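Hypothetical protein TA0175 (Thermoplasma acidophilum, PDB 1L6R) hydrolyses 2-phosphoglycolate to glycolate and phosphate with magnesium as cofactor, and releases phosphate from pyrophosphate less efficiently. Local coordinates at residues 175-178 with 179-183; 138-142 with 143-147. The protein carries 1 engineered substitution. All blocks are in the same frame, centred on the assembly; numbering follows the deposited sequence.

From the N terminus, strand 7-11 of the mixed central sheet comes first and ends at the nucleophile Asp11. Much later, contact 2 (138-142 with 143-147) is the first to close, a hairpin joining strands 136-141 and 144-149 of the separate three-stranded antiparallel sheet. The chain then passes through helix 154-164 and enters strand 172-175, beside strand 7-11. Contact 1 (175-178 with 179-183) closes the loop at the end of that strand, before helix 182-185. The two contacts are in series and neither encloses the other, yet they touch: Asn180 ND2 is 3.0 Å from Tyr140 O, a probable hydrogen bond, and Asn180 also packs on Phe139. The hairpin is thereby tied to the metal-binding loop.

Contact 1: residues 175-178 with 179-183; sequences IGDS and NNDMP. With CA (calcium ion), chain C; CA (calcium ion), chain D.
Asp181 folds back on the preceding loop and sets carboxylate oxygen OD2 against two successive backbone N-H groups. Asp177 N, 2.8 Å from Asp181 OD2, approaches from above the carboxylate plane in a nearly straight bond (170°), whereas Ser178 N, 2.9 Å from the same OD2, takes its anti lone pair. Asp181 OD1 forms a salt bridge with Lys154, which probably binds substrate. Asp181 N donates to Ser178 O, which closes the tight side of the turn, and Gly176 CA packs 4.1 Å from Asp181 CB. The sequence Gly-Asp-Ser-Asn-Asn-Asp is motif IV of the HAD superfamily, leading from strand 172-175 into helix 182-185. Asp177 OD1, Asn180 OD1 and Asp181 OD2 all bind the same calcium ion, each 2.4 Å away, with Asp11; it probably marks a magnesium site. With Asp177 CG between the backbone N and the carbonyl carbon (chi1 70°), the carboxylate bridges two metals, OD2 reaching the second calcium ion, also bound by Gly14 O. Waters line the looser side: two molecules complete the ligands of the first calcium and three bind the second. Asn180 ND2 donates to Tyr140 O of the hairpin and also, at 3.1 Å, to the oxygen of a calcium-bound water.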
loop_
_atom_site.group_PDB
_atom_site.type_symbol
_atom_site.label_atom_id
_atom_site.label_comp_id
_atom_site.label_asym_id
_atom_site.label_seq_id
_atom_site.Cartn_x
_atom_site.Cartn_y
_atom_site.Cartn_z
ATOM N N ILE A 175 -13.958 -6.422 -0.334
ATOM C CA ILE A 175 -14.640 -6.700 -1.592
ATOM C C ILE A 175 -14.402 -5.487 -2.489
ATOM O O ILE A 175 -14.719 -4.345 -2.110
ATOM C CB ILE A 175 -16.154 -6.930 -1.368
ATOM C CG1 ILE A 175 -16.350 -8.096 -0.391
ATOM C CG2 ILE A 175 -16.845 -7.210 -2.698
ATOM C CD1 ILE A 175 -17.797 -8.385 -0.054
ATOM N N GLY A 176 -13.820 -5.749 -3.661
ATOM C CA GLY A 176 -13.482 -4.708 -4.624
ATOM C C GLY A 176 -13.615 -5.259 -6.025
ATOM O O GLY A 176 -14.027 -6.415 -6.192
ATOM N N ASP A 177 -13.230 -4.478 -7.033
ATOM C CA ASP A 177 -13.395 -4.935 -8.408
ATOM C C ASP A 177 -12.340 -4.525 -9.420
ATOM O O ASP A 177 -12.300 -5.087 -10.510
ATOM C CB ASP A 177 -14.763 -4.451 -8.934
ATOM C CG ASP A 177 -14.809 -2.939 -9.151
ATOM O OD1 ASP A 177 -14.068 -2.222 -8.477
ATOM O OD2 ASP A 177 -15.591 -2.454 -9.990
ATOM N N SER A 178 -11.479 -3.571 -9.083
ATOM C CA SER A 178 -10.528 -3.079 -10.070
ATOM C C SER A 178 -9.243 -2.540 -9.466
ATOM O O SER A 178 -9.003 -2.674 -8.268
ATOM C CB SER A 178 -11.205 -1.985 -10.906
ATOM O OG SER A 178 -11.626 -0.925 -10.068
ATOM N N ASN A 179 -8.420 -1.913 -10.303
ATOM C CA ASN A 179 -7.138 -1.404 -9.845
ATOM C C ASN A 179 -7.208 -0.432 -8.683
ATOM O O ASN A 179 -6.336 -0.457 -7.818
ATOM C CB ASN A 179 -6.375 -0.770 -11.010
ATOM C CG ASN A 179 -5.061 -0.161 -10.572
ATOM O OD1 ASN A 179 -4.972 1.049 -10.347
ATOM N ND2 ASN A 179 -4.040 -0.994 -10.421
ATOM N N ASN A 180 -8.231 0.418 -8.637
ATOM C CA ASN A 180 -8.317 1.363 -7.535
ATOM C C ASN A 180 -8.622 0.675 -6.194
ATOM O O ASN A 180 -8.724 1.332 -5.158
ATOM C CB ASN A 180 -9.319 2.510 -7.835
ATOM C CG ASN A 180 -10.733 2.025 -8.087
ATOM O OD1 ASN A 180 -11.122 0.974 -7.598
ATOM N ND2 ASN A 180 -11.515 2.806 -8.836
ATOM N N ASP A 181 -8.739 -0.654 -6.212
ATOM C CA ASP A 181 -8.955 -1.427 -4.990
ATOM C C ASP A 181 -7.727 -2.244 -4.626
ATOM O O ASP A 181 -7.674 -2.837 -3.550
ATOM C CB ASP A 181 -10.112 -2.392 -5.144
ATOM C CG ASP A 181 -11.336 -1.704 -5.591
ATOM O OD1 ASP A 181 -11.761 -0.763 -4.891
ATOM O OD2 ASP A 181 -11.857 -2.095 -6.649
ATOM N N MET A 182 -6.747 -2.300 -5.518
ATOM C CA MET A 182 -5.561 -3.090 -5.220
ATOM C C MET A 182 -4.903 -2.693 -3.896
ATOM O O MET A 182 -4.348 -3.546 -3.215
ATOM C CB MET A 182 -4.552 -3.025 -6.374
ATOM C CG MET A 182 -3.378 -4.000 -6.204
ATOM S SD MET A 182 -3.835 -5.748 -5.942
ATOM C CE MET A 182 -4.103 -6.289 -7.652
ATOM N N PRO A 183 -4.967 -1.403 -3.501
ATOM C CA PRO A 183 -4.330 -1.072 -2.220
ATOM C C PRO A 183 -4.859 -1.907 -1.057
ATOM O O PRO A 183 -4.088 -2.285 -0.168
ATOM C CB PRO A 183 -4.626 0.414 -2.059
ATOM C CG PRO A 183 -4.539 0.903 -3.473
ATOM C CD PRO A 183 -5.319 -0.174 -4.238
HETATM CA CA CA C . -13.150 -0.235 -7.433
HETATM CA CA CA D . -17.785 -2.762 -10.882
HETATM O O HOH W 1 -14.149 1.198 -9.214
HETATM O O HOH W 2 -13.729 2.077 -6.244
HETATM O O HOH W 3 -17.340 -0.425 -11.753
HETATM O O HOH W 4 -19.823 -1.383 -10.216
HETATM O O HOH W 5 -18.143 -5.159 -10.552
#

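Contact 2: residues 138-142 with 143-147; sequences IFYSG and YSWHL
Tyr140 has CG anti to the backbone N (chi1 -171°) and Trp145 has CG anti to the carbonyl carbon (chi1 -75°), torsions that bring the two rings together on one face of the hairpin. They form a T-shaped pair with planes at 85°: the edge of Tyr140 points at the face of the indole five-membered ring, Tyr140 CD2 lying 3.7 Å from Trp145 CD1. Ser144 O sits over one face of the phenol ring, 3.3 Å from Tyr140 CD2. Further along, Ile138 CG2 meets Leu147 CD1 at 3.6 Å and Ile138 CD1 reaches Trp145 CZ3. The hairpin turns through a type II' turn, Ser141 to Ser144, in which Gly142 adopts positive phi; Ser141 N donates to Ser144 O at 3.0 Å, and the return bond from Ser144 N to Ser141 O is weak. Strand 144-149 is central in its sheet, with 115-117 on its other side, where Phe117 meets the Trp145 ring. On the opposite face His146 CB lies over the rim of one face of the Phe139 ring, 4.3 Å from Phe139 CE2. The imidazole edge passes the turn, His146 CE1 being 2.9 Å from Ser141 O, and NE2 bonds weakly to the carbonyl of magnesium-binding Gly46.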
loop_
_atom_site.group_PDB
_atom_site.type_symbol
_atom_site.label_atom_id
_atom_site.label_comp_id
_atom_site.label_asym_id
_atom_site.label_seq_id
_atom_site.Cartn_x
_atom_site.Cartn_y
_atom_site.Cartn_z
ATOM N N ILE A 138 -3.807 10.629 -9.231
ATOM C CA ILE A 138 -5.142 10.738 -9.807
ATOM C C ILE A 138 -5.593 9.381 -10.337
ATOM O O ILE A 138 -4.781 8.572 -10.788
ATOM C CB ILE A 138 -5.258 11.782 -10.984
ATOM C CG1 ILE A 138 -4.470 11.331 -12.223
ATOM C CG2 ILE A 138 -4.832 13.168 -10.510
ATOM C CD1 ILE A 138 -4.792 12.170 -13.459
ATOM N N PHE A 139 -6.895 9.133 -10.235
ATOM C CA PHE A 139 -7.505 7.912 -10.758
ATOM C C PHE A 139 -8.997 8.155 -10.807
ATOM O O PHE A 139 -9.505 9.119 -10.229
ATOM C CB PHE A 139 -7.212 6.679 -9.895
ATOM C CG PHE A 139 -7.610 6.830 -8.459
ATOM C CD1 PHE A 139 -6.698 7.326 -7.534
ATOM C CD2 PHE A 139 -8.896 6.506 -8.033
ATOM C CE1 PHE A 139 -7.050 7.502 -6.200
ATOM C CE2 PHE A 139 -9.266 6.681 -6.690
ATOM C CZ PHE A 139 -8.340 7.179 -5.776
ATOM N N TYR A 140 -9.699 7.277 -11.510
ATOM C CA TYR A 140 -11.136 7.383 -11.652
ATOM C C TYR A 140 -11.861 6.376 -10.774
ATOM O O TYR A 140 -11.408 5.243 -10.603
ATOM C CB TYR A 140 -11.531 7.156 -13.126
ATOM C CG TYR A 140 -12.981 7.444 -13.423
ATOM C CD1 TYR A 140 -13.968 6.478 -13.208
ATOM C CD2 TYR A 140 -13.376 8.707 -13.863
ATOM C CE1 TYR A 140 -15.307 6.771 -13.416
ATOM C CE2 TYR A 140 -14.711 9.006 -14.074
ATOM C CZ TYR A 140 -15.668 8.035 -13.848
ATOM O OH TYR A 140 -16.992 8.329 -14.046
ATOM N N SER A 141 -12.975 6.811 -10.192
ATOM C CA SER A 141 -13.807 5.915 -9.399
ATOM C C SER A 141 -15.208 6.489 -9.304
ATOM O O SER A 141 -15.390 7.668 -9.016
ATOM C CB SER A 141 -13.257 5.722 -7.986
ATOM O OG SER A 141 -14.007 4.703 -7.333
ATOM N N GLY A 142 -16.204 5.654 -9.568
ATOM C CA GLY A 142 -17.571 6.107 -9.450
ATOM C C GLY A 142 -18.010 7.114 -10.485
ATOM O O GLY A 142 -18.135 6.797 -11.664
ATOM N N TYR A 143 -18.204 8.351 -10.039
ATOM C CA TYR A 143 -18.672 9.436 -10.897
ATOM C C TYR A 143 -17.618 10.353 -11.470
ATOM O O TYR A 143 -17.927 11.154 -12.352
ATOM C CB TYR A 143 -19.644 10.331 -10.125
ATOM C CG TYR A 143 -20.990 9.712 -9.934
ATOM C CD1 TYR A 143 -21.212 8.783 -8.919
ATOM C CD2 TYR A 143 -22.020 9.974 -10.831
ATOM C CE1 TYR A 143 -22.432 8.121 -8.812
ATOM C CE2 TYR A 143 -23.241 9.314 -10.735
ATOM C CZ TYR A 143 -23.432 8.393 -9.728
ATOM O OH TYR A 143 -24.636 7.734 -9.642
ATOM N N SER A 144 -16.385 10.249 -11.000
ATOM C CA SER A 144 -15.389 11.211 -11.456
ATOM C C SER A 144 -13.973 10.759 -11.211
ATOM O O SER A 144 -13.720 9.676 -10.676
ATOM C CB SER A 144 -15.578 12.516 -10.662
ATOM O OG SER A 144 -15.137 12.344 -9.305
ATOM N N TRP A 145 -13.051 11.629 -11.616
ATOM C CA TRP A 145 -11.649 11.430 -11.313
ATOM C C TRP A 145 -11.486 11.984 -9.898
ATOM O O TRP A 145 -12.331 12.755 -9.403
ATOM C CB TRP A 145 -10.746 12.228 -12.248
ATOM C CG TRP A 145 -10.658 11.651 -13.604
ATOM C CD1 TRP A 145 -11.548 11.814 -14.625
ATOM C CD2 TRP A 145 -9.619 10.800 -14.099
ATOM N NE1 TRP A 145 -11.120 11.118 -15.733
ATOM C CE2 TRP A 145 -9.943 10.488 -15.439
ATOM C CE3 TRP A 145 -8.446 10.269 -13.542
ATOM C CZ2 TRP A 145 -9.133 9.665 -16.239
ATOM C CZ3 TRP A 145 -7.638 9.448 -14.341
ATOM C CH2 TRP A 145 -7.992 9.159 -15.675
ATOM N N HIS A 146 -10.383 11.601 -9.273
ATOM C CA HIS A 146 -10.068 12.007 -7.921
ATOM C C HIS A 146 -8.618 12.400 -7.847
ATOM O O HIS A 146 -7.760 11.677 -8.342
ATOM C CB HIS A 146 -10.316 10.845 -6.964
ATOM C CG HIS A 146 -11.747 10.441 -6.895
ATOM N ND1 HIS A 146 -12.326 9.543 -7.769
ATOM C CD2 HIS A 146 -12.741 10.897 -6.101
ATOM C CE1 HIS A 146 -13.623 9.472 -7.512
ATOM N NE2 HIS A 146 -13.897 10.280 -6.505
ATOM N N LEU A 147 -8.369 13.566 -7.255
ATOM C CA LEU A 147 -7.019 14.073 -7.036
ATOM C C LEU A 147 -6.837 13.867 -5.536
ATOM O O LEU A 147 -7.441 14.565 -4.712
ATOM C CB LEU A 147 -6.930 15.552 -7.399
ATOM C CG LEU A 147 -5.582 16.219 -7.103
ATOM C CD1 LEU A 147 -4.470 15.612 -7.957
ATOM C CD2 LEU A 147 -5.707 17.719 -7.360
#